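PDB 7DS1: CMP/dCMP-type deaminase domain-containing protein from Aspergillus oryzae RIB40, which probably deaminates a ribitylaminopyrimidine phosphate (DARIPP) in riboflavin biosynthesis, as a zinc-dependent enzyme of the cytidine deaminase superfamily. Local coordinates for residues Ala30-Arg35 and Leu93-Thr98. Residues are numbered along the deposited sequence; the frame is centred on the assembly and turned at random. Where two conformers were deposited one is given.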
ATOM      1  N   ALA A  30      -4.182  -2.514   2.120  1.00  9.91           N
ATOM      2  CA  ALA A  30      -2.854  -2.209   2.650  1.00  9.48           C
ATOM      3  C   ALA A  30      -2.763  -2.525   4.138  1.00  9.24           C
ATOM      4  O   ALA A  30      -3.714  -2.290   4.885  1.00  9.90           O
ATOM      5  CB  ALA A  30      -2.502  -0.730   2.441  1.00  9.85           C
ATOM      6  N   ILE A  31      -1.608  -3.048   4.569  1.00  9.21           N
ATOM      7  CA  ILE A  31      -1.362  -3.381   5.973  1.00  9.37           C
ATOM      8  C   ILE A  31       0.012  -2.850   6.356  1.00  9.13           C
ATOM      9  O   ILE A  31       1.006  -3.175   5.697  1.00  9.09           O
ATOM     10  CB  ILE A  31      -1.423  -4.900   6.231  1.00 10.39           C
ATOM     11  CG1 ILE A  31      -2.830  -5.446   5.968  1.00 11.34           C
ATOM     12  CG2 ILE A  31      -0.998  -5.221   7.677  1.00 10.90           C
ATOM     13  CD1 ILE A  31      -2.903  -6.986   5.971  1.00 12.53           C
ATOM     14  N   LEU A  32       0.073  -2.067   7.432  1.00  9.01           N
ATOM     15  CA  LEU A  32       1.327  -1.511   7.929  1.00  8.85           C
ATOM     16  C   LEU A  32       1.813  -2.341   9.118  1.00  8.88           C
ATOM     17  O   LEU A  32       1.061  -2.555  10.077  1.00 10.33           O
ATOM     18  CB  LEU A  32       1.132  -0.048   8.331  1.00  9.93           C
ATOM     19  CG  LEU A  32       2.371   0.695   8.836  1.00  9.80           C
ATOM     20  CD1 LEU A  32       3.414   0.788   7.742  1.00  9.90           C
ATOM     21  CD2 LEU A  32       1.971   2.081   9.336  1.00 10.06           C
ATOM     22  N   VAL A  33       3.059  -2.820   9.040  1.00  9.79           N
ATOM     23  CA  VAL A  33       3.613  -3.780   9.994  1.00 10.25           C
ATOM     24  C   VAL A  33       4.873  -3.198  10.621  1.00  9.86           C
ATOM     25  O   VAL A  33       5.700  -2.604   9.920  1.00 11.42           O
ATOM     26  CB  VAL A  33       3.939  -5.120   9.298  1.00 10.54           C
ATOM     27  CG1 VAL A  33       4.607  -6.103  10.266  1.00 12.73           C
ATOM     28  CG2 VAL A  33       2.672  -5.739   8.705  1.00 10.82           C
ATOM     29  N   SER A  34       5.025  -3.386  11.936  1.00 10.72           N
ATOM     30  CA  SER A  34       6.276  -3.098  12.634  1.00 11.09           C
ATOM     31  C   SER A  34       7.007  -4.416  12.859  1.00 12.30           C
ATOM     32  O   SER A  34       6.464  -5.330  13.487  1.00 13.35           O
ATOM     33  CB  SER A  34       6.028  -2.379  13.961  1.00 11.48           C
ATOM     34  OG  SER A  34       7.201  -2.375  14.776  1.00 12.29           O
ATOM     35  N   ARG A  35       8.225  -4.507  12.333  1.00 12.33           N
ATOM     36  CA  ARG A  35       8.969  -5.753  12.243  1.00 13.53           C
ATOM     37  C   ARG A  35      10.329  -5.576  12.899  1.00 14.36           C
ATOM     38  O   ARG A  35      10.974  -4.537  12.733  1.00 13.67           O
ATOM     39  CB  ARG A  35       9.137  -6.162  10.764  1.00 13.03           C
ATOM     40  CG  ARG A  35      10.009  -7.385  10.514  1.00 14.37           C
ATOM     41  CD  ARG A  35       9.774  -7.895   9.094  1.00 14.00           C
ATOM     42  NE  ARG A  35       8.421  -8.434   8.951  1.00 13.98           N
ATOM     43  CZ  ARG A  35       7.753  -8.494   7.806  1.00 15.44           C
ATOM     44  NH1 ARG A  35       8.301  -8.045   6.676  1.00 13.14           N
ATOM     45  NH2 ARG A  35       6.531  -9.005   7.793  1.00 13.94           N
ATOM     46  N   LEU A  93       9.265  -0.165  10.015  1.00 10.04           N
ATOM     47  CA  LEU A  93       7.926  -0.158   9.443  1.00  9.87           C
ATOM     48  C   LEU A  93       7.975  -0.607   7.988  1.00 10.05           C
ATOM     49  O   LEU A  93       8.760  -0.077   7.195  1.00 10.78           O
ATOM     50  CB  LEU A  93       7.313   1.240   9.528  1.00  9.59           C
ATOM     51  CG  LEU A  93       6.960   1.726  10.931  1.00  9.40           C
ATOM     52  CD1 LEU A  93       6.589   3.208  10.888  1.00 10.53           C
ATOM     53  CD2 LEU A  93       5.817   0.904  11.542  1.00 12.35           C
ATOM     54  N   VAL A  94       7.144  -1.591   7.648  1.00  9.20           N
ATOM     55  CA  VAL A  94       6.981  -2.040   6.271  1.00  8.75           C
ATOM     56  C   VAL A  94       5.495  -2.041   5.954  1.00  9.67           C
ATOM     57  O   VAL A  94       4.662  -2.298   6.827  1.00 10.35           O
ATOM     58  CB  VAL A  94       7.592  -3.442   6.035  1.00  9.53           C
ATOM     59  CG1 VAL A  94       9.070  -3.461   6.416  1.00 10.69           C
ATOM     60  CG2 VAL A  94       6.836  -4.512   6.828  1.00 10.85           C
ATOM     61  N   MET A  95       5.153  -1.743   4.700  1.00  7.65           N
ATOM     62  CA  MET A  95       3.758  -1.748   4.275  1.00  8.41           C
ATOM     63  C   MET A  95       3.563  -2.784   3.180  1.00  9.62           C
ATOM     64  O   MET A  95       4.326  -2.815   2.207  1.00  9.02           O
ATOM     65  CB  MET A  95       3.298  -0.369   3.777  1.00  9.37           C
ATOM     66  CG  MET A  95       1.788  -0.319   3.508  1.00 10.98           C
ATOM     67  SD  MET A  95       1.235   1.246   2.778  1.00 11.49           S
ATOM     68  CE  MET A  95       1.070   2.283   4.241  1.00 11.32           C
ATOM     69  N   TYR A  96       2.565  -3.647   3.370  1.00  7.55           N
ATOM     70  CA  TYR A  96       2.074  -4.552   2.339  1.00  8.81           C
ATOM     71  C   TYR A  96       0.902  -3.880   1.644  1.00  9.13           C
ATOM     72  O   TYR A  96       0.042  -3.293   2.299  1.00  9.22           O
ATOM     73  CB  TYR A  96       1.628  -5.885   2.954  1.00  8.38           C
ATOM     74  CG  TYR A  96       2.783  -6.678   3.511  1.00  9.41           C
ATOM     75  CD1 TYR A  96       3.438  -7.623   2.729  1.00  8.84           C
ATOM     76  CD2 TYR A  96       3.240  -6.459   4.812  1.00  9.41           C
ATOM     77  CE1 TYR A  96       4.509  -8.346   3.226  1.00 10.63           C
ATOM     78  CE2 TYR A  96       4.312  -7.174   5.317  1.00 10.62           C
ATOM     79  CZ  TYR A  96       4.939  -8.113   4.519  1.00 10.23           C
ATOM     80  OH  TYR A  96       5.998  -8.825   5.010  1.00 11.55           O
ATOM     81  N   VAL A  97       0.902  -3.918   0.309  0.74  9.13           N
ATOM     82  CA  VAL A  97      -0.167  -3.341  -0.511  0.74  8.56           C
ATOM     83  C   VAL A  97      -0.409  -4.278  -1.689  0.74  9.80           C
ATOM     84  O   VAL A  97       0.548  -4.777  -2.281  0.74 10.75           O
ATOM     85  CB  VAL A  97       0.195  -1.924  -1.021  0.74 10.09           C
ATOM     86  CG1 VAL A  97      -1.050  -1.185  -1.482  0.74 10.22           C
ATOM     87  CG2 VAL A  97       0.937  -1.099   0.037  0.74 10.75           C
ATOM     88  N   THR A  98      -1.677  -4.526  -2.048  1.00 10.29           N
ATOM     89  CA  THR A  98      -1.905  -5.472  -3.147  1.00 11.35           C
ATOM     90  C   THR A  98      -1.300  -4.949  -4.444  1.00 12.49           C
ATOM     91  O   THR A  98      -0.738  -5.721  -5.227  1.00 12.92           O
ATOM     92  CB  THR A  98      -3.388  -5.813  -3.364  1.00 13.72           C
ATOM     93  OG1 THR A  98      -4.155  -4.632  -3.631  1.00 13.54           O
ATOM     94  CG2 THR A  98      -3.966  -6.568  -2.178  1.00 13.58           C
TER
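Ile31 and Val33 exchange paired backbone hydrogen bonds with Tyr96 and Val94, respectively, joining antiparallel neighbours in the central mixed sheet of the cytidine deaminase fold; Val33 N reaches Val94 O at 2.8 Å, nearly straight (168°). The sheet illustrates how alternation sorts side chains onto two covered faces. Ala30, Leu32, Ser34, Leu93, Met95 and Val97 share the face on which helix 62-73 packs, with Met95 and Val97 touching Glu63 beside the zinc site and Val97 also close to the bound ligand. Here Leu32 CD1 lies 4.1 Å from Met95 CB, and Ala30 CB meets the Met95 sulfur. On the other face, met by helix 4-16, Val33 CG2 sits at the rim of the Tyr96 ring, 4.0 Å from CD2. Arg35 runs out with CG anti to the backbone N (chi1 175°), then bends at chi3, which brings its guanidinium to the phenol with the two planes 70° apart. Val94 CG2 lies over one guanidinium face. Asp45 forms a salt bridge with Arg35 NH2, and His5 ND1 hydrogen-bonds the Tyr96 hydroxyl, so the buried guanidinium and hydroxyl each have a further polar partner. Arg35 grips that single oxygen end-on: Tyr96 OH lies in the guanidinium plane, 2.9 Å from NH1 and 2.8 Å from NH2.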